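Homoserine kinase (Cytophaga hutchinsonii, PDB 4P52) probably phosphorylates the side-chain hydroxyl of L-homoserine with ATP, as a GHMP-family kinase of threonine biosynthesis. Local coordinates at residues A31-A36 / D50-E55; N192-I197 / V318-V323. All blocks are in the same frame, centred on the assembly; numbering follows the deposited sequence.

Contact 1: A31-A36 / D50-E55; sequences APATVA and DNPGDE
Ala33 meets the ring of Pro52 through a single ring atom: its CB, which points toward the other strand, rests against CD of Pro52 (3.9 Å from Ala33 CB). The second flat group is the peptide that follows this ring, whose carbonyl oxygen, Pro52 O, takes the hydrogen of Ala33 N (2.8 Å). Ala33 is thus held to one residue by both its side chain and its backbone.

Two residues back, Ala31 and Asp54 face each other as an antiparallel hydrogen-bonded pair: Ala31 N to Asp54 O and Asp54 N to Ala31 O are both 2.9 Å. Between these links Pro32 and Gly53 form a non-hydrogen-bonded pair with their CA atoms 4.1 Å apart. Gly53 is almost fully extended and has no side chain to spread the strands, which meet at 140° rather than strictly antiparallel.

Side chains otherwise add little. The peptide bond before Pro52 is cis, and there the chain turns its corner at Asp50 and Asn51. Ala31 and Asp54 put their side chains on the same face, under helix 120-135. Asp54 has CG swung beside its own N (chi1 -80°), which carries the buried carboxylate away from Ala31: OD2 makes a salt bridge to Lys110 and takes a bond from Ser124 OG, while OD1 accepts from Lys111 N.

Strand 26-36 thus passes from pairing with 52-61 to pairing with 45-49, where Ala33 bonds Val49. A long antiparallel hairpin whose returning arm breaks at a corner belongs to the N-terminal domain sheet of a GHMP kinase, lying against the helix that follows the family's glycine-rich phosphate loop.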
loop_
_atom_site.group_PDB
_atom_site.type_symbol
_atom_site.label_atom_id
_atom_site.label_comp_id
_atom_site.label_asym_id
_atom_site.label_seq_id
_atom_site.Cartn_x
_atom_site.Cartn_y
_atom_site.Cartn_z
ATOM N N ALA A 31 12.036 -25.942 -6.248
ATOM C CA ALA A 31 11.463 -24.598 -6.184
ATOM C C ALA A 31 10.482 -24.551 -5.024
ATOM O O ALA A 31 9.721 -25.492 -4.839
ATOM C CB ALA A 31 10.812 -24.210 -7.487
ATOM N N PRO A 32 10.501 -23.456 -4.238
ATOM C CA PRO A 32 9.763 -23.430 -2.991
ATOM C C PRO A 32 8.276 -23.082 -3.067
ATOM O O PRO A 32 7.822 -22.339 -3.959
ATOM C CB PRO A 32 10.520 -22.374 -2.180
ATOM C CG PRO A 32 10.982 -21.403 -3.202
ATOM C CD PRO A 32 11.258 -22.210 -4.450
ATOM N N ALA A 33 7.522 -23.614 -2.119
ATOM C CA ALA A 33 6.182 -23.094 -1.812
ATOM C C ALA A 33 6.233 -21.571 -1.550
ATOM O O ALA A 33 7.252 -21.025 -1.087
ATOM C CB ALA A 33 5.611 -23.816 -0.592
ATOM N N THR A 34 5.140 -20.893 -1.865
ATOM C CA THR A 34 5.042 -19.469 -1.627
ATOM C C THR A 34 3.747 -19.187 -0.913
ATOM O O THR A 34 2.777 -19.916 -1.091
ATOM C CB THR A 34 5.025 -18.673 -2.943
ATOM O OG1 THR A 34 4.128 -19.302 -3.855
ATOM C CG2 THR A 34 6.405 -18.606 -3.568
ATOM N N VAL A 35 3.730 -18.136 -0.109
ATOM C CA VAL A 35 2.497 -17.653 0.487
ATOM C C VAL A 35 2.018 -16.372 -0.224
ATOM O O VAL A 35 2.644 -15.317 -0.125
ATOM C CB VAL A 35 2.679 -17.368 1.988
ATOM C CG1 VAL A 35 1.408 -16.748 2.576
ATOM C CG2 VAL A 35 3.055 -18.648 2.716
ATOM N N ALA A 36 0.896 -16.464 -0.931
ATOM C CA ALA A 36 0.333 -15.288 -1.590
ATOM C C ALA A 36 -0.767 -14.584 -0.761
ATOM O O ALA A 36 -1.274 -15.144 0.228
ATOM C CB ALA A 36 -0.158 -15.645 -2.980
ATOM N N ASP A 50 10.779 -21.958 2.994
ATOM C CA ASP A 50 11.808 -22.994 2.792
ATOM C C ASP A 50 11.204 -24.307 2.299
ATOM O O ASP A 50 11.823 -24.982 1.471
ATOM C CB ASP A 50 12.567 -23.293 4.088
ATOM C CG ASP A 50 13.466 -22.142 4.555
ATOM O OD1 ASP A 50 13.700 -21.150 3.804
ATOM O OD2 ASP A 50 13.954 -22.245 5.716
ATOM N N ASN A 51 10.018 -24.662 2.828
ATOM C CA ASN A 51 9.351 -25.944 2.590
ATOM C C ASN A 51 7.859 -25.755 2.689
ATOM O O ASN A 51 7.402 -24.905 3.429
ATOM C CB ASN A 51 9.726 -26.965 3.654
ATOM C CG ASN A 51 11.190 -27.304 3.633
ATOM O OD1 ASN A 51 11.640 -28.089 2.779
ATOM N ND2 ASN A 51 11.955 -26.695 4.540
ATOM N N PRO A 52 7.089 -26.559 1.944
ATOM C CA PRO A 52 7.648 -27.542 1.027
ATOM C C PRO A 52 7.938 -26.923 -0.357
ATOM O O PRO A 52 8.218 -25.720 -0.445
ATOM C CB PRO A 52 6.568 -28.626 0.994
ATOM C CG PRO A 52 5.291 -27.884 1.212
ATOM C CD PRO A 52 5.624 -26.653 2.042
ATOM N N GLY A 53 7.900 -27.729 -1.419
ATOM C CA GLY A 53 8.261 -27.244 -2.747
ATOM C C GLY A 53 8.146 -28.379 -3.746
ATOM O O GLY A 53 7.720 -29.469 -3.392
ATOM N N ASP A 54 8.523 -28.142 -4.992
ATOM C CA ASP A 54 8.548 -29.202 -5.969
ATOM C C ASP A 54 9.922 -29.393 -6.565
ATOM O O ASP A 54 10.738 -28.486 -6.536
ATOM C CB ASP A 54 7.551 -28.889 -7.056
ATOM C CG ASP A 54 6.144 -29.228 -6.637
ATOM O OD1 ASP A 54 5.999 -30.108 -5.759
ATOM O OD2 ASP A 54 5.187 -28.621 -7.163
ATOM N N GLU A 55 10.173 -30.573 -7.115
ATOM C CA GLU A 55 11.436 -30.861 -7.791
ATOM C C GLU A 55 11.214 -31.209 -9.251
ATOM O O GLU A 55 10.289 -31.960 -9.586
ATOM C CB GLU A 55 12.168 -31.997 -7.084
ATOM C CG GLU A 55 12.591 -31.657 -5.668
ATOM C CD GLU A 55 13.233 -32.820 -4.932
ATOM O OE1 GLU A 55 13.221 -33.974 -5.446
ATOM O OE2 GLU A 55 13.770 -32.572 -3.821
#

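Contact 2: N192-I197 / V318-V323; sequences NLYATI and VYVSTV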
loop_
_atom_site.group_PDB
_atom_site.type_symbol
_atom_site.label_atom_id
_atom_site.label_comp_id
_atom_site.label_asym_id
_atom_site.label_seq_id
_atom_site.Cartn_x
_atom_site.Cartn_y
_atom_site.Cartn_z
ATOM N N ASN A 192 14.282 -11.582 11.483
ATOM C CA ASN A 192 13.750 -12.386 12.566
ATOM C C ASN A 192 12.256 -12.638 12.369
ATOM O O ASN A 192 11.549 -13.031 13.291
ATOM C CB ASN A 192 13.975 -11.658 13.886
ATOM C CG ASN A 192 13.187 -10.355 13.965
ATOM O OD1 ASN A 192 13.121 -9.580 12.998
ATOM N ND2 ASN A 192 12.564 -10.116 15.109
ATOM N N LEU A 193 11.769 -12.407 11.160
ATOM C CA LEU A 193 10.364 -12.613 10.872
ATOM C C LEU A 193 10.131 -14.060 10.413
ATOM O O LEU A 193 10.750 -14.529 9.446
ATOM C CB LEU A 193 9.885 -11.602 9.822
ATOM C CG LEU A 193 8.427 -11.790 9.473
ATOM C CD1 LEU A 193 7.569 -11.126 10.537
ATOM C CD2 LEU A 193 8.141 -11.238 8.095
ATOM N N TYR A 194 9.248 -14.763 11.115
ATOM C CA TYR A 194 9.000 -16.173 10.829
ATOM C C TYR A 194 7.584 -16.369 10.360
ATOM O O TYR A 194 6.661 -15.637 10.765
ATOM C CB TYR A 194 9.202 -17.007 12.075
ATOM C CG TYR A 194 10.638 -17.254 12.399
ATOM C CD1 TYR A 194 11.405 -16.265 13.011
ATOM C CD2 TYR A 194 11.235 -18.495 12.100
ATOM C CE1 TYR A 194 12.720 -16.491 13.318
ATOM C CE2 TYR A 194 12.564 -18.731 12.397
ATOM C CZ TYR A 194 13.289 -17.715 13.000
ATOM O OH TYR A 194 14.598 -17.912 13.294
ATOM N N ALA A 195 7.433 -17.351 9.484
ATOM C CA ALA A 195 6.146 -17.765 8.966
ATOM C C ALA A 195 5.882 -19.214 9.407
ATOM O O ALA A 195 6.744 -20.108 9.226
ATOM C CB ALA A 195 6.165 -17.679 7.470
ATOM N N THR A 196 4.722 -19.434 10.027
ATOM C CA THR A 196 4.270 -20.768 10.313
ATOM C C THR A 196 3.169 -21.047 9.324
ATOM O O THR A 196 2.201 -20.289 9.265
ATOM C CB THR A 196 3.737 -20.910 11.747
ATOM O OG1 THR A 196 4.732 -20.459 12.674
ATOM C CG2 THR A 196 3.431 -22.370 12.042
ATOM N N ILE A 197 3.342 -22.109 8.532
ATOM C CA ILE A 197 2.331 -22.598 7.592
ATOM C C ILE A 197 1.714 -23.887 8.144
ATOM O O ILE A 197 2.438 -24.810 8.547
ATOM C CB ILE A 197 2.919 -23.002 6.209
ATOM C CG1 ILE A 197 3.716 -21.892 5.525
ATOM C CG2 ILE A 197 1.811 -23.405 5.254
ATOM C CD1 ILE A 197 3.137 -20.530 5.717
ATOM N N VAL A 318 2.726 -28.942 9.450
ATOM C CA VAL A 318 3.177 -27.627 9.877
ATOM C C VAL A 318 4.584 -27.400 9.357
ATOM O O VAL A 318 5.415 -28.300 9.425
ATOM C CB VAL A 318 3.138 -27.533 11.422
ATOM C CG1 VAL A 318 3.709 -26.217 11.915
ATOM C CG2 VAL A 318 1.692 -27.685 11.906
ATOM N N TYR A 319 4.848 -26.208 8.838
ATOM C CA TYR A 319 6.193 -25.833 8.413
ATOM C C TYR A 319 6.552 -24.481 9.024
ATOM O O TYR A 319 5.697 -23.584 9.107
ATOM C CB TYR A 319 6.264 -25.706 6.892
ATOM C CG TYR A 319 5.748 -26.905 6.166
ATOM C CD1 TYR A 319 4.401 -27.013 5.846
ATOM C CD2 TYR A 319 6.627 -27.947 5.792
ATOM C CE1 TYR A 319 3.930 -28.122 5.167
ATOM C CE2 TYR A 319 6.168 -29.081 5.128
ATOM C CZ TYR A 319 4.827 -29.161 4.824
ATOM O OH TYR A 319 4.369 -30.254 4.152
ATOM N N VAL A 320 7.804 -24.321 9.425
ATOM C CA VAL A 320 8.217 -23.106 10.092
ATOM C C VAL A 320 9.505 -22.671 9.439
ATOM O O VAL A 320 10.430 -23.472 9.300
ATOM C CB VAL A 320 8.452 -23.357 11.602
ATOM C CG1 VAL A 320 9.106 -22.171 12.266
ATOM C CG2 VAL A 320 7.137 -23.650 12.309
ATOM N N SER A 321 9.560 -21.418 9.003
ATOM C CA SER A 321 10.799 -20.876 8.465
ATOM C C SER A 321 10.783 -19.367 8.431
ATOM O O SER A 321 9.731 -18.760 8.550
ATOM C CB SER A 321 11.079 -21.431 7.053
ATOM O OG SER A 321 10.336 -20.773 6.036
ATOM N N THR A 322 11.963 -18.767 8.277
ATOM C CA THR A 322 12.054 -17.375 7.837
ATOM C C THR A 322 11.704 -17.307 6.324
ATOM O O THR A 322 11.542 -18.345 5.672
ATOM C CB THR A 322 13.456 -16.768 8.129
ATOM O OG1 THR A 322 14.464 -17.499 7.419
ATOM C CG2 THR A 322 13.771 -16.793 9.637
ATOM N N VAL A 323 11.594 -16.101 5.773
ATOM C CA VAL A 323 11.393 -15.916 4.345
ATOM C C VAL A 323 12.601 -16.454 3.591
ATOM O O VAL A 323 13.758 -16.156 3.940
ATOM C CB VAL A 323 11.189 -14.419 4.022
ATOM C CG1 VAL A 323 11.145 -14.178 2.503
ATOM C CG2 VAL A 323 9.922 -13.900 4.695
HETATM O O HOH W 1 12.402 -13.737 7.349
HETATM O O HOH W 2 7.547 -21.442 6.574
#
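Thr322 sets its methyl CG2 over one face of the Tyr194 ring, a CH-pi contact 3.6 Å from the ring centroid and displaced a little toward the rim. The two side chains run alongside each other and point the same way. Thr322 reaches the ring because chi1 of 61° places CG2 beside its own N, anti to the carbonyl carbon. A leucine in place of Tyr194 would probably leave that methyl without an aromatic face to lie on and open a gap beside Val320, whose CG1 also approaches the ring.

Next along the strands comes the backbone ladder. Ala195 and Ser321 are bonded both ways, the straighter link being Ala195 N to Ser321 O at 2.9 Å, with an N-H...O angle of 178°. Ile197 and Tyr319 repeat the pattern: Ile197 N to Tyr319 O and Tyr319 N to Ile197 O are both 2.8 Å. Between these pairs Thr196 lies beside Val320, and its CG2 touches Val320 CG2 and Val318 CG1, both at 3.9 Å.

Two waters add to the strand pairing, one beyond its end and one beside it. The first donates to Leu193 O and accepts from Val323 N, bridging the strands where the direct pairing gives out. The other donates to Ala195 O (3.1 Å) and to Ser321 OG (2.9 Å), so Ser321 OG accepts from the water and donates to Thr322 O.

Behind the Thr196 and Val320 face lies helix 295-310: Thr196 OG1 bonds Ala298 O, and Tyr194 and Val320 pack on Ala298. The opposite face, with Ala195 and Ser321, looks toward strand 45-49. Strand 288-292 pairs with 194-200 along its other edge, leaving 316-322 an outermost strand of this four-stranded antiparallel sheet within the chain.

How the contacts relate
Contact 1 and contact 2 belong to different sheets; their centres lie about 12 Å apart, and they touch. The corner at Asp50 and Asn51 forms much of the seam: Asp50 N probably gives a hydrogen bond to Ser321 OG (3.3 Å), and Asn51 O packs on Tyr319 CB. The ring of Tyr319 continues onto the proline after the cis bond, CZ to Pro52 CD at 3.8 Å. Further along strand 26-36, Val35 CG2 meets Ile197 CD1 at 3.5 Å. Residues 31-36/50-55 thus join the N-terminal sheet to the C-terminal one through 192-197/318-323. In GHMP kinases substrates generally bind at the interface of the two domains, to which this seam probably belongs.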